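HIGH affinity ribose transport protein RBSD (Bacillus subtilis, PDB 1OGD) probably catalyses the interconversion of the beta-pyranose and beta-furanose forms of D-ribose, the first step of cytoplasmic ribose breakdown. Local coordinates at residues Ser9-Ile14 with Leu38-Ser43; Lys23-Asp28 with Lys106-Val111; Leu96-Phe101 with Tyr120-Leu125. One frame throughout, in Å; residues are numbered along the deposited sequence.

Contact 1 (Ser9-Ile14 with Leu38-Ser43)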
loop_
_atom_site.group_PDB
_atom_site.type_symbol
_atom_site.label_atom_id
_atom_site.label_comp_id
_atom_site.label_asym_id
_atom_site.label_seq_id
_atom_site.Cartn_x
_atom_site.Cartn_y
_atom_site.Cartn_z
ATOM N N SER A 9 17.858 -14.490 7.657
ATOM C CA SER A 9 16.612 -14.562 6.908
ATOM C C SER A 9 16.508 -13.488 5.832
ATOM O O SER A 9 16.052 -13.770 4.725
ATOM C CB SER A 9 15.418 -14.484 7.863
ATOM O OG SER A 9 15.399 -13.262 8.574
ATOM N N HIS A 10 16.933 -12.266 6.143
ATOM C CA HIS A 10 16.877 -11.182 5.161
ATOM C C HIS A 10 17.781 -11.489 3.971
ATOM O O HIS A 10 17.385 -11.317 2.817
ATOM C CB HIS A 10 17.322 -9.845 5.770
ATOM C CG HIS A 10 16.594 -9.467 7.022
ATOM N ND1 HIS A 10 15.217 -9.449 7.113
ATOM C CD2 HIS A 10 17.055 -9.074 8.233
ATOM C CE1 HIS A 10 14.865 -9.064 8.328
ATOM N NE2 HIS A 10 15.961 -8.831 9.026
ATOM N N LEU A 11 19.005 -11.928 4.254
ATOM C CA LEU A 11 19.949 -12.242 3.190
ATOM C C LEU A 11 19.495 -13.428 2.351
ATOM O O LEU A 11 19.651 -13.425 1.135
ATOM C CB LEU A 11 21.341 -12.523 3.769
ATOM C CG LEU A 11 22.081 -11.326 4.375
ATOM C CD1 LEU A 11 23.476 -11.755 4.821
ATOM C CD2 LEU A 11 22.185 -10.217 3.350
ATOM N N ALA A 12 18.934 -14.441 3.004
ATOM C CA ALA A 12 18.466 -15.627 2.295
ATOM C C ALA A 12 17.469 -15.230 1.202
ATOM O O ALA A 12 17.504 -15.758 0.091
ATOM C CB ALA A 12 17.807 -16.596 3.280
ATOM N N LYS A 13 16.586 -14.286 1.518
ATOM C CA LYS A 13 15.585 -13.847 0.546
ATOM C C LYS A 13 16.224 -13.164 -0.652
ATOM O O LYS A 13 15.757 -13.322 -1.778
ATOM C CB LYS A 13 14.570 -12.928 1.219
ATOM C CG LYS A 13 13.801 -13.622 2.332
ATOM C CD LYS A 13 12.894 -12.657 3.084
ATOM C CE LYS A 13 12.142 -13.383 4.172
ATOM N NZ LYS A 13 11.377 -12.451 5.027
ATOM N N ILE A 14 17.297 -12.415 -0.408
ATOM C CA ILE A 14 18.011 -11.735 -1.483
ATOM C C ILE A 14 18.758 -12.754 -2.352
ATOM O O ILE A 14 18.693 -12.700 -3.583
ATOM C CB ILE A 14 19.043 -10.703 -0.930
ATOM C CG1 ILE A 14 18.320 -9.568 -0.197
ATOM C CG2 ILE A 14 19.868 -10.116 -2.074
ATOM C CD1 ILE A 14 17.321 -8.829 -1.070
ATOM N N LEU A 38 17.385 -1.688 -1.466
ATOM C CA LEU A 38 17.142 -2.323 -0.181
ATOM C C LEU A 38 18.382 -2.304 0.704
ATOM O O LEU A 38 19.486 -2.640 0.266
ATOM C CB LEU A 38 16.694 -3.770 -0.381
ATOM C CG LEU A 38 16.484 -4.584 0.898
ATOM C CD1 LEU A 38 15.314 -4.009 1.702
ATOM C CD2 LEU A 38 16.219 -6.046 0.531
ATOM N N LYS A 39 18.184 -1.933 1.961
ATOM C CA LYS A 39 19.270 -1.865 2.921
ATOM C C LYS A 39 19.075 -2.870 4.051
ATOM O O LYS A 39 18.060 -2.863 4.741
ATOM C CB LYS A 39 19.351 -0.449 3.489
ATOM C CG LYS A 39 20.436 -0.217 4.521
ATOM C CD LYS A 39 20.318 1.209 5.012
ATOM C CE LYS A 39 21.369 1.570 6.022
ATOM N NZ LYS A 39 21.169 2.984 6.420
ATOM N N ILE A 40 20.059 -3.743 4.236
ATOM C CA ILE A 40 20.001 -4.735 5.296
ATOM C C ILE A 40 21.174 -4.419 6.214
ATOM O O ILE A 40 22.332 -4.631 5.856
ATOM C CB ILE A 40 20.120 -6.151 4.720
ATOM C CG1 ILE A 40 18.980 -6.393 3.725
ATOM C CG2 ILE A 40 20.061 -7.171 5.838
ATOM C CD1 ILE A 40 19.066 -7.712 2.959
ATOM N N ASP A 41 20.862 -3.902 7.396
ATOM C CA ASP A 41 21.880 -3.493 8.355
ATOM C C ASP A 41 22.166 -4.571 9.403
ATOM O O ASP A 41 21.322 -4.872 10.246
ATOM C CB ASP A 41 21.419 -2.193 9.019
ATOM C CG ASP A 41 22.522 -1.489 9.780
ATOM O OD1 ASP A 41 22.281 -0.335 10.198
ATOM O OD2 ASP A 41 23.615 -2.074 9.969
ATOM N N LEU A 42 23.368 -5.142 9.344
ATOM C CA LEU A 42 23.773 -6.195 10.270
ATOM C C LEU A 42 24.630 -5.667 11.407
ATOM O O LEU A 42 24.943 -6.407 12.342
ATOM C CB LEU A 42 24.566 -7.281 9.527
ATOM C CG LEU A 42 23.891 -8.002 8.353
ATOM C CD1 LEU A 42 24.902 -8.908 7.658
ATOM C CD2 LEU A 42 22.698 -8.805 8.860
ATOM N N SER A 43 25.007 -4.394 11.332
ATOM C CA SER A 43 25.859 -3.799 12.352
ATOM C C SER A 43 25.282 -3.875 13.757
ATOM O O SER A 43 24.067 -3.790 13.961
ATOM C CB SER A 43 26.170 -2.335 12.007
ATOM O OG SER A 43 25.022 -1.516 12.139
#

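Contact 2 (Lys23-Asp28 with Lys106-Val111). With RIP (beta-D-ribopyranose), chain G.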
loop_
_atom_site.group_PDB
_atom_site.type_symbol
_atom_site.label_atom_id
_atom_site.label_comp_id
_atom_site.label_asym_id
_atom_site.label_seq_id
_atom_site.Cartn_x
_atom_site.Cartn_y
_atom_site.Cartn_z
ATOM N N LYS A 23 23.762 -7.918 -8.741
ATOM C CA LYS A 23 24.775 -7.442 -7.809
ATOM C C LYS A 23 24.257 -7.106 -6.420
ATOM O O LYS A 23 23.123 -6.646 -6.255
ATOM C CB LYS A 23 25.442 -6.190 -8.385
ATOM C CG LYS A 23 25.985 -6.360 -9.795
ATOM C CD LYS A 23 26.358 -5.019 -10.398
ATOM C CE LYS A 23 26.881 -5.163 -11.823
ATOM N NZ LYS A 23 25.916 -5.856 -12.733
ATOM N N ILE A 24 25.092 -7.361 -5.418
ATOM C CA ILE A 24 24.764 -7.010 -4.046
ATOM C C ILE A 24 25.994 -6.262 -3.552
ATOM O O ILE A 24 27.091 -6.444 -4.083
ATOM C CB ILE A 24 24.491 -8.234 -3.133
ATOM C CG1 ILE A 24 25.741 -9.094 -2.994
ATOM C CG2 ILE A 24 23.323 -9.046 -3.676
ATOM C CD1 ILE A 24 25.573 -10.198 -1.970
ATOM N N VAL A 25 25.815 -5.416 -2.546
ATOM C CA VAL A 25 26.920 -4.633 -2.022
ATOM C C VAL A 25 27.165 -4.925 -0.550
ATOM O O VAL A 25 26.219 -5.082 0.220
ATOM C CB VAL A 25 26.630 -3.111 -2.181
ATOM C CG1 VAL A 25 27.814 -2.285 -1.672
ATOM C CG2 VAL A 25 26.341 -2.784 -3.640
ATOM N N ILE A 26 28.435 -5.032 -0.170
ATOM C CA ILE A 26 28.801 -5.232 1.227
ATOM C C ILE A 26 29.444 -3.894 1.537
ATOM O O ILE A 26 30.374 -3.476 0.849
ATOM C CB ILE A 26 29.831 -6.358 1.415
ATOM C CG1 ILE A 26 29.226 -7.693 0.971
ATOM C CG2 ILE A 26 30.219 -6.452 2.886
ATOM C CD1 ILE A 26 30.225 -8.838 0.920
ATOM N N ALA A 27 28.953 -3.211 2.561
ATOM C CA ALA A 27 29.472 -1.884 2.856
ATOM C C ALA A 27 29.952 -1.658 4.269
ATOM O O ALA A 27 29.576 -2.384 5.188
ATOM C CB ALA A 27 28.395 -0.848 2.525
ATOM N N ASP A 28 30.796 -0.641 4.434
ATOM C CA ASP A 28 31.261 -0.272 5.759
ATOM C C ASP A 28 30.149 0.606 6.330
ATOM O O ASP A 28 29.159 0.876 5.640
ATOM C CB ASP A 28 32.613 0.466 5.701
ATOM C CG ASP A 28 32.588 1.724 4.834
ATOM O OD1 ASP A 28 33.566 1.914 4.077
ATOM O OD2 ASP A 28 31.629 2.525 4.915
ATOM N N LYS A 106 23.757 1.855 -7.424
ATOM C CA LYS A 106 22.361 2.187 -7.702
ATOM C C LYS A 106 21.663 1.008 -8.387
ATOM O O LYS A 106 20.438 0.924 -8.405
ATOM C CB LYS A 106 22.287 3.434 -8.592
ATOM C CG LYS A 106 22.949 4.661 -7.974
ATOM C CD LYS A 106 22.983 5.851 -8.925
ATOM C CE LYS A 106 21.585 6.328 -9.289
ATOM N NZ LYS A 106 21.643 7.507 -10.196
ATOM N N ASP A 107 22.458 0.094 -8.937
ATOM C CA ASP A 107 21.931 -1.083 -9.626
ATOM C C ASP A 107 21.901 -2.331 -8.754
ATOM O O ASP A 107 21.389 -3.370 -9.167
ATOM C CB ASP A 107 22.755 -1.377 -10.881
ATOM C CG ASP A 107 22.497 -0.385 -11.987
ATOM O OD1 ASP A 107 21.312 -0.195 -12.337
ATOM O OD2 ASP A 107 23.469 0.204 -12.509
ATOM N N ALA A 108 22.448 -2.226 -7.549
ATOM C CA ALA A 108 22.491 -3.352 -6.623
ATOM C C ALA A 108 21.103 -3.766 -6.150
ATOM O O ALA A 108 20.207 -2.933 -6.020
ATOM C CB ALA A 108 23.352 -2.995 -5.425
ATOM N N LYS A 109 20.934 -5.060 -5.885
ATOM C CA LYS A 109 19.664 -5.579 -5.407
ATOM C C LYS A 109 19.553 -5.263 -3.924
ATOM O O LYS A 109 18.465 -5.244 -3.359
ATOM C CB LYS A 109 19.588 -7.098 -5.616
ATOM C CG LYS A 109 19.655 -7.533 -7.068
ATOM C CD LYS A 109 18.469 -6.997 -7.853
ATOM C CE LYS A 109 18.594 -7.301 -9.336
ATOM N NZ LYS A 109 17.442 -6.743 -10.106
ATOM N N ALA A 110 20.689 -5.003 -3.294
ATOM C CA ALA A 110 20.701 -4.699 -1.873
ATOM C C ALA A 110 22.081 -4.263 -1.419
ATOM O O ALA A 110 23.093 -4.550 -2.072
ATOM C CB ALA A 110 20.270 -5.931 -1.070
ATOM N N VAL A 111 22.106 -3.558 -0.295
ATOM C CA VAL A 111 23.347 -3.106 0.302
ATOM C C VAL A 111 23.342 -3.703 1.693
ATOM O O VAL A 111 22.374 -3.553 2.438
ATOM C CB VAL A 111 23.420 -1.563 0.404
ATOM C CG1 VAL A 111 24.682 -1.148 1.162
ATOM C CG2 VAL A 111 23.426 -0.951 -0.989
HETATM C C1 RIP G . 31.860 6.529 2.470
HETATM C C2 RIP G . 32.412 5.176 2.841
HETATM C C3 RIP G . 33.855 5.070 2.372
HETATM C C4 RIP G . 34.751 6.200 2.866
HETATM C C5 RIP G . 34.106 7.516 2.446
HETATM O O1 RIP G . 31.682 6.649 1.074
HETATM O O2 RIP G . 32.318 5.043 4.243
HETATM O O3 RIP G . 34.395 3.825 2.730
HETATM O O4 RIP G . 34.861 6.188 4.276
HETATM O O5 RIP G . 32.730 7.620 2.872
HETATM O O HOH W 1 21.800 -6.077 -9.862
#

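Contact 3 (Leu96-Phe101 with Tyr120-Leu125). With RIP (beta-D-ribopyranose), chain G.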
loop_
_atom_site.group_PDB
_atom_site.type_symbol
_atom_site.label_atom_id
_atom_site.label_comp_id
_atom_site.label_asym_id
_atom_site.label_seq_id
_atom_site.Cartn_x
_atom_site.Cartn_y
_atom_site.Cartn_z
ATOM N N LEU A 96 37.712 0.562 -9.414
ATOM C CA LEU A 96 37.223 1.801 -9.999
ATOM C C LEU A 96 37.402 2.889 -8.961
ATOM O O LEU A 96 37.693 2.605 -7.802
ATOM C CB LEU A 96 35.737 1.681 -10.337
ATOM C CG LEU A 96 35.287 0.513 -11.209
ATOM C CD1 LEU A 96 33.773 0.531 -11.308
ATOM C CD2 LEU A 96 35.918 0.617 -12.585
ATOM N N SER A 97 37.232 4.137 -9.372
ATOM C CA SER A 97 37.346 5.237 -8.430
ATOM C C SER A 97 36.133 5.098 -7.519
ATOM O O SER A 97 35.128 4.505 -7.910
ATOM C CB SER A 97 37.303 6.580 -9.165
ATOM O OG SER A 97 36.063 6.758 -9.829
ATOM N N HIS A 98 36.227 5.631 -6.308
ATOM C CA HIS A 98 35.119 5.546 -5.366
ATOM C C HIS A 98 33.846 6.165 -5.939
ATOM O O HIS A 98 32.742 5.698 -5.659
ATOM C CB HIS A 98 35.480 6.243 -4.057
ATOM C CG HIS A 98 34.451 6.072 -2.985
ATOM N ND1 HIS A 98 34.168 4.849 -2.416
ATOM C CD2 HIS A 98 33.629 6.966 -2.388
ATOM C CE1 HIS A 98 33.214 4.997 -1.512
ATOM N NE2 HIS A 98 32.870 6.272 -1.475
ATOM N N GLU A 99 34.000 7.213 -6.742
ATOM C CA GLU A 99 32.849 7.881 -7.341
ATOM C C GLU A 99 32.105 6.976 -8.312
ATOM O O GLU A 99 30.877 6.902 -8.279
ATOM C CB GLU A 99 33.284 9.164 -8.054
ATOM C CG GLU A 99 33.777 10.249 -7.114
ATOM C CD GLU A 99 32.764 10.577 -6.031
ATOM O OE1 GLU A 99 31.617 10.942 -6.373
ATOM O OE2 GLU A 99 33.114 10.469 -4.834
ATOM N N GLU A 100 32.844 6.296 -9.182
ATOM C CA GLU A 100 32.224 5.389 -10.140
ATOM C C GLU A 100 31.580 4.243 -9.366
ATOM O O GLU A 100 30.495 3.778 -9.711
ATOM C CB GLU A 100 33.263 4.816 -11.101
ATOM C CG GLU A 100 34.025 5.845 -11.906
ATOM C CD GLU A 100 35.034 5.197 -12.838
ATOM O OE1 GLU A 100 34.603 4.516 -13.796
ATOM O OE2 GLU A 100 36.255 5.355 -12.606
ATOM N N PHE A 101 32.267 3.798 -8.317
ATOM C CA PHE A 101 31.783 2.715 -7.471
ATOM C C PHE A 101 30.377 3.029 -6.961
ATOM O O PHE A 101 29.460 2.217 -7.105
ATOM C CB PHE A 101 32.725 2.523 -6.279
ATOM C CG PHE A 101 32.343 1.383 -5.375
ATOM C CD1 PHE A 101 32.688 0.075 -5.697
ATOM C CD2 PHE A 101 31.634 1.618 -4.202
ATOM C CE1 PHE A 101 32.333 -0.981 -4.864
ATOM C CE2 PHE A 101 31.276 0.571 -3.365
ATOM C CZ PHE A 101 31.625 -0.733 -3.696
ATOM N N TYR A 120 36.949 2.881 2.860
ATOM C CA TYR A 120 36.675 2.142 1.633
ATOM C C TYR A 120 36.549 0.624 1.737
ATOM O O TYR A 120 36.919 -0.105 0.814
ATOM C CB TYR A 120 37.719 2.507 0.578
ATOM C CG TYR A 120 37.901 4.003 0.431
ATOM C CD1 TYR A 120 38.812 4.696 1.229
ATOM C CD2 TYR A 120 37.124 4.732 -0.472
ATOM C CE1 TYR A 120 38.943 6.081 1.133
ATOM C CE2 TYR A 120 37.245 6.114 -0.576
ATOM C CZ TYR A 120 38.156 6.782 0.230
ATOM O OH TYR A 120 38.275 8.149 0.132
ATOM N N ALA A 121 36.022 0.150 2.858
ATOM C CA ALA A 121 35.822 -1.277 3.038
ATOM C C ALA A 121 34.452 -1.613 2.446
ATOM O O ALA A 121 33.516 -1.922 3.179
ATOM C CB ALA A 121 35.859 -1.637 4.516
ATOM N N ASN A 122 34.347 -1.520 1.120
ATOM C CA ASN A 122 33.107 -1.818 0.405
ATOM C C ASN A 122 33.414 -2.605 -0.861
ATOM O O ASN A 122 34.464 -2.427 -1.474
ATOM C CB ASN A 122 32.373 -0.541 -0.044
ATOM C CG ASN A 122 32.272 0.508 1.044
ATOM O OD1 ASN A 122 33.023 1.484 1.043
ATOM N ND2 ASN A 122 31.342 0.319 1.973
ATOM N N CYS A 123 32.497 -3.471 -1.266
ATOM C CA CYS A 123 32.687 -4.210 -2.504
ATOM C C CYS A 123 31.360 -4.692 -3.060
ATOM O O CYS A 123 30.396 -4.895 -2.323
ATOM C CB CYS A 123 33.629 -5.402 -2.305
ATOM S SG CYS A 123 32.921 -6.781 -1.412
ATOM N N ILE A 124 31.324 -4.856 -4.374
ATOM C CA ILE A 124 30.144 -5.338 -5.066
ATOM C C ILE A 124 30.437 -6.753 -5.548
ATOM O O ILE A 124 31.470 -6.999 -6.181
ATOM C CB ILE A 124 29.819 -4.461 -6.296
ATOM C CG1 ILE A 124 29.280 -3.104 -5.838
ATOM C CG2 ILE A 124 28.817 -5.173 -7.200
ATOM C CD1 ILE A 124 29.078 -2.114 -6.976
ATOM N N LEU A 125 29.545 -7.684 -5.228
ATOM C CA LEU A 125 29.712 -9.062 -5.674
ATOM C C LEU A 125 28.741 -9.277 -6.824
ATOM O O LEU A 125 27.537 -9.057 -6.677
ATOM C CB LEU A 125 29.396 -10.047 -4.546
ATOM C CG LEU A 125 30.196 -9.917 -3.250
ATOM C CD1 LEU A 125 29.762 -11.004 -2.279
ATOM C CD2 LEU A 125 31.684 -10.020 -3.545
HETATM C C1 RIP G . 31.860 6.529 2.470
HETATM C C2 RIP G . 32.412 5.176 2.841
HETATM C C3 RIP G . 33.855 5.070 2.372
HETATM C C4 RIP G . 34.751 6.200 2.866
HETATM C C5 RIP G . 34.106 7.516 2.446
HETATM O O1 RIP G . 31.682 6.649 1.074
HETATM O O2 RIP G . 32.318 5.043 4.243
HETATM O O3 RIP G . 34.395 3.825 2.730
HETATM O O4 RIP G . 34.861 6.188 4.276
HETATM O O5 RIP G . 32.730 7.620 2.872
#

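Contact 1 (Ser9-Ile14 with Leu38-Ser43)
I40 fills the middle of this contact, pushing its CD1 methyl into a pocket made by H10, L11 and I14 on one flank of helix 9-17. Its CG1 stands anti to the carbonyl carbon (chi1 -59°), and the extended chain beyond it carries CD1 to 3.7 Å from CG1 of I14 and 3.9 Å from CB of H10. The second branch is used as well: CG2 of I40 lies 3.8 Å from CB of H10. Packing is tightest two residues earlier on the strand, where the I14 and L38 side chains run past each other in opposite directions. CD1 of I14 is 3.4 Å from CD2 of L38, shorter than an ordinary methyl contact, although L38 itself is exposed to solvent.

At the other end the fit is looser. L11 reaches I40 through CD2, and its CD1 is 4.3 Å from CD1 of L42; both leucines also touch I112 of the neighbouring strand. The polar groups lie on the side turned to a second subunit. The H10 imidazole sits obliquely by CG2 of I40, with OG of S9 over one face, and its NE2 accepts from the backbone N of D41 of that subunit. D41 points away from the helix and forms an Asx turn, its OD2 accepting from both N and OG of S43, while OD1 forms a salt bridge with R113 and also bonds OG of S9 of the second subunit.

With 145° between segments 9-14 and 38-41 and a closest axis approach of 9.8 Å, this is a helix packed roughly antiparallel over the edge strand, within this chain, of an alpha/beta sheet, beside a subunit interface of the decamer.

Contact 2 (Lys23-Asp28 with Lys106-Val111)
V25 and A108 press together at the apolar centre, CG2 of the valine only 3.5 Å from CB of the alanine, a tight carbon pair. Along the same face, CB of V25 meets CG2 of V111 at 4.0 Å. V111 holds CG1 anti to its own backbone N (chi1 174°), and that branch is the one that meets CB of A27. I124 of the next strand touches V25 on its side chain, extending the buried layer.

Around this core the backbones pair as parallel strands. N of V25 donates to O of A110 at 2.9 Å, in the carbonyl plane. N of K109 gives a short, almost straight bond to O of K23 (2.7 Å, 174°). A water links N of K23 to O of D107, accepting from the first and donating to the second.

The lysine ends turn elsewhere: K23 NZ to the carbonyl of T21, K109 NZ to D35 of a neighbouring subunit. At the far end of strand 23-27, D28 grips beta-D-ribopyranose with both carboxylate oxygens, OD1 receiving O3 at a very short 2.5 Å and OD2 receiving O2 at 2.7 Å. OD2 also accepts from N of G30. One carboxylate thus accepts from two neighbouring sugar hydroxyls, O2 and O3, which is consistent with a role for D28 in substrate recognition at the end of the strand.

Contact 3 (Leu96-Phe101 with Tyr120-Leu125)
H98 and Y120 form the aromatic pair of the contact, a T-shaped stack in which the CD2-CE2 edge of the tyrosine points at one face of the imidazole. The ring centroids of H98 and Y120 are 5.0 Å apart and the planes stand at 89°. C4 of the bound sugar lies over the centre of one face of the Y120 ring.

Apolar contacts centre on F101, one helical turn further along. Its ring, turned toward the strand with CG anti to the backbone N (chi1 -177°), places CE1 3.8 Å from CG1 of I124 and CE2 3.7 Å from CB of N122; CZ comes near the backbone N of C123.

Polar contacts go mainly to the sugar. NE2 of H98 is hydrogen-bonded to O1 of the ribopyranose at 2.8 Å, and N of Y120 makes a weak bond to O3 at 2.7 Å. S97 is the N-cap of the helix, its OG weakly accepting from N of E100, while N of H98 is bound by E72. A leucine in place of H98 would probably leave the anomeric hydroxyl O1 without this partner and the Y120 edge without an aromatic face to rest on.

H20 of a neighbouring subunit, the inferred proton donor, also bonds the sugar. The bond between H98 and O1, on the anomeric carbon where the ring must open, is consistent with H98 holding the substrate's reactive end in place for pyranose-furanose exchange.

Overall arrangement
The three contacts follow one another across a single mixed sheet. Contacts 1 and 2 have centres about 10 Å apart and share a strand boundary, L38 O to V111 N at 2.8 Å and I40 N to V111 O at 2.9 Å. Contact 3 joins on beyond strand 23-27, with I26 N 2.9 Å from C123 O; its centre is also about 10 Å from that of contact 2. Contacts 1 and 3 do not touch, their centres about 19 Å apart, and helices 9-17 and 98-104 pack on opposite faces of the sheet. Contacts 2 and 3 converge on the ribose, D28 joining H98, Y120 and N122, whereas the L42 side chain of contact 1 lies about 12 Å from that of D28.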